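Local coordinates for protein 273aa long hypothetical dTDP-4-dehydrorhamnose reductase (Sulfolobus tokodaii, PDB 2GGS) that probably reduces dTDP-4-dehydrorhamnose, the last step toward dTDP-rhamnose, using the NADPH that it binds, at residues T44-L49 with V88-R93. Residues are numbered along the deposited sequence; the frame is centred on the assembly and turned at random.
Sequences TDFPRL and VRHIVR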
# COMPACT_ATOMS: atom_id res chain seq x y z
N THR A 44 -13.09 -9.61 -7.31
CA THR A 44 -14.28 -8.98 -7.92
C THR A 44 -15.39 -10.01 -8.25
O THR A 44 -16.47 -9.63 -8.69
CB THR A 44 -13.96 -8.13 -9.17
OG1 THR A 44 -13.51 -8.96 -10.24
CG2 THR A 44 -12.89 -7.02 -8.84
N ASP A 45 -15.11 -11.28 -8.03
CA ASP A 45 -16.14 -12.33 -8.09
C ASP A 45 -16.69 -12.48 -6.67
O ASP A 45 -16.27 -13.36 -5.90
CB ASP A 45 -15.55 -13.63 -8.66
CG ASP A 45 -16.60 -14.76 -8.80
OD1 ASP A 45 -17.72 -14.65 -8.25
OD2 ASP A 45 -16.27 -15.77 -9.44
N PHE A 46 -17.63 -11.59 -6.31
CA PHE A 46 -18.03 -11.46 -4.90
C PHE A 46 -18.55 -12.74 -4.23
O PHE A 46 -18.14 -13.04 -3.11
CB PHE A 46 -18.93 -10.23 -4.63
CG PHE A 46 -18.39 -8.92 -5.19
CD1 PHE A 46 -17.02 -8.58 -5.07
CD2 PHE A 46 -19.24 -8.01 -5.81
CE1 PHE A 46 -16.54 -7.37 -5.60
CE2 PHE A 46 -18.78 -6.78 -6.32
CZ PHE A 46 -17.40 -6.47 -6.22
N PRO A 47 -19.41 -13.54 -4.90
CA PRO A 47 -19.84 -14.75 -4.19
C PRO A 47 -18.70 -15.72 -3.93
O PRO A 47 -18.68 -16.33 -2.84
CB PRO A 47 -20.90 -15.36 -5.15
CG PRO A 47 -21.32 -14.21 -6.02
CD PRO A 47 -20.05 -13.44 -6.23
N ARG A 48 -17.77 -15.83 -4.87
CA ARG A 48 -16.60 -16.72 -4.74
C ARG A 48 -15.68 -16.22 -3.61
O ARG A 48 -15.18 -17.03 -2.81
CB ARG A 48 -15.84 -16.87 -6.05
CG ARG A 48 -16.46 -17.89 -6.99
CD ARG A 48 -15.47 -18.43 -8.01
NE ARG A 48 -16.16 -19.02 -9.17
CZ ARG A 48 -15.55 -19.38 -10.30
NH1 ARG A 48 -14.24 -19.25 -10.42
NH2 ARG A 48 -16.26 -19.89 -11.30
N LEU A 49 -15.50 -14.91 -3.55
CA LEU A 49 -14.75 -14.28 -2.43
C LEU A 49 -15.35 -14.60 -1.07
O LEU A 49 -14.65 -15.09 -0.17
CB LEU A 49 -14.66 -12.76 -2.65
CG LEU A 49 -14.15 -11.92 -1.46
CD1 LEU A 49 -12.68 -12.29 -1.21
CD2 LEU A 49 -14.32 -10.45 -1.79
N VAL A 88 -14.07 -4.66 -0.84
CA VAL A 88 -13.90 -4.47 0.61
C VAL A 88 -15.23 -4.70 1.33
O VAL A 88 -15.25 -5.26 2.43
CB VAL A 88 -13.31 -3.07 0.95
CG1 VAL A 88 -13.11 -2.96 2.49
CG2 VAL A 88 -12.00 -2.86 0.24
N ARG A 89 -16.34 -4.27 0.72
CA ARG A 89 -17.65 -4.49 1.33
C ARG A 89 -17.86 -5.99 1.57
O ARG A 89 -18.38 -6.44 2.63
CB ARG A 89 -18.76 -3.92 0.46
CG ARG A 89 -20.11 -4.07 1.19
CD ARG A 89 -21.23 -3.27 0.53
NE ARG A 89 -21.92 -4.04 -0.50
CZ ARG A 89 -22.95 -4.85 -0.28
NH1 ARG A 89 -23.41 -5.05 0.95
NH2 ARG A 89 -23.49 -5.49 -1.31
N HIS A 90 -17.45 -6.78 0.61
CA HIS A 90 -17.67 -8.21 0.68
C HIS A 90 -16.68 -8.92 1.60
O HIS A 90 -17.01 -9.88 2.26
CB HIS A 90 -17.70 -8.77 -0.74
CG HIS A 90 -18.86 -8.26 -1.53
ND1 HIS A 90 -20.12 -8.81 -1.40
CD2 HIS A 90 -18.98 -7.22 -2.40
CE1 HIS A 90 -20.96 -8.16 -2.19
NE2 HIS A 90 -20.31 -7.18 -2.79
N ILE A 91 -15.45 -8.43 1.66
CA ILE A 91 -14.51 -8.93 2.64
C ILE A 91 -15.02 -8.69 4.07
O ILE A 91 -15.01 -9.59 4.89
CB ILE A 91 -13.13 -8.24 2.44
CG1 ILE A 91 -12.51 -8.72 1.13
CG2 ILE A 91 -12.22 -8.57 3.63
CD1 ILE A 91 -11.20 -7.95 0.78
N VAL A 92 -15.50 -7.49 4.33
CA VAL A 92 -16.07 -7.16 5.65
C VAL A 92 -17.29 -8.05 5.98
O VAL A 92 -17.38 -8.59 7.08
CB VAL A 92 -16.41 -5.68 5.74
CG1 VAL A 92 -17.23 -5.39 7.00
CG2 VAL A 92 -15.09 -4.87 5.74
N ARG A 93 -18.19 -8.22 5.00
CA ARG A 93 -19.41 -9.00 5.24
C ARG A 93 -19.12 -10.46 5.60
O ARG A 93 -19.57 -10.97 6.64
CB ARG A 93 -20.35 -8.93 4.04
CG ARG A 93 -21.70 -9.53 4.38
CD ARG A 93 -22.72 -9.12 3.38
NE ARG A 93 -22.46 -9.68 2.06
CZ ARG A 93 -23.33 -9.62 1.06
NH1 ARG A 93 -24.50 -9.02 1.26
NH2 ARG A 93 -23.07 -10.14 -0.12
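Phe46 lays its ring over the imidazole of His90 in an offset stack, the centroids 4.1 Å apart and the planes only 13° from parallel. The slip between the rings brings the CD2-NE2 side of the imidazole under the near half of the phenyl: His90 CD2 sits 3.3 Å from Phe46 CG, while the middle of the imidazole is taken by a methylene. Phe46 CB stands over that centre, 3.6 Å from the centroid and almost on the ring normal, a CH-pi contact. With CG beside the backbone N and anti to the carbonyl carbon (chi1 -50°), the phenyl of Phe46 extends from this methylene across the same imidazole face. The opposite face of the phenyl is covered by the backbone oxygen of Thr44, which lies 3.7 Å above the ring plane, over its centre.

Helices 46-56 and 77-97, one before and one after strand 60-63 in the chain, pack beside the parallel sheet of the Rossmann-type fold, on the nucleotide-binding half; Thr44, just ahead of the first, touches the bound NADPH. Asp45 occupies the N-cap of that helix, its carbonyl oxygen accepting the Leu49 amide. One turn on from Phe46, Leu49 has CG anti to its backbone N (chi1 169°), and its CD2 methyl reaches Ile91 CG1 at 3.8 Å and His90 CB at 3.9 Å. Leu43, an NADPH-site residue, packs against both Leu49 and Ile91, and the Ile91 side chain touches Ile61 and Asn63 of strand 60-63.

The Glu50 carboxylate hydrogen-bonds His90 ND1, fixing the imidazole's rotation, and also pairs with Arg93 NH2 in a salt bridge. Replacing His90 by an alanine would probably take the stacking partner from Phe46 and leave the Glu50 carboxylate with one partner fewer.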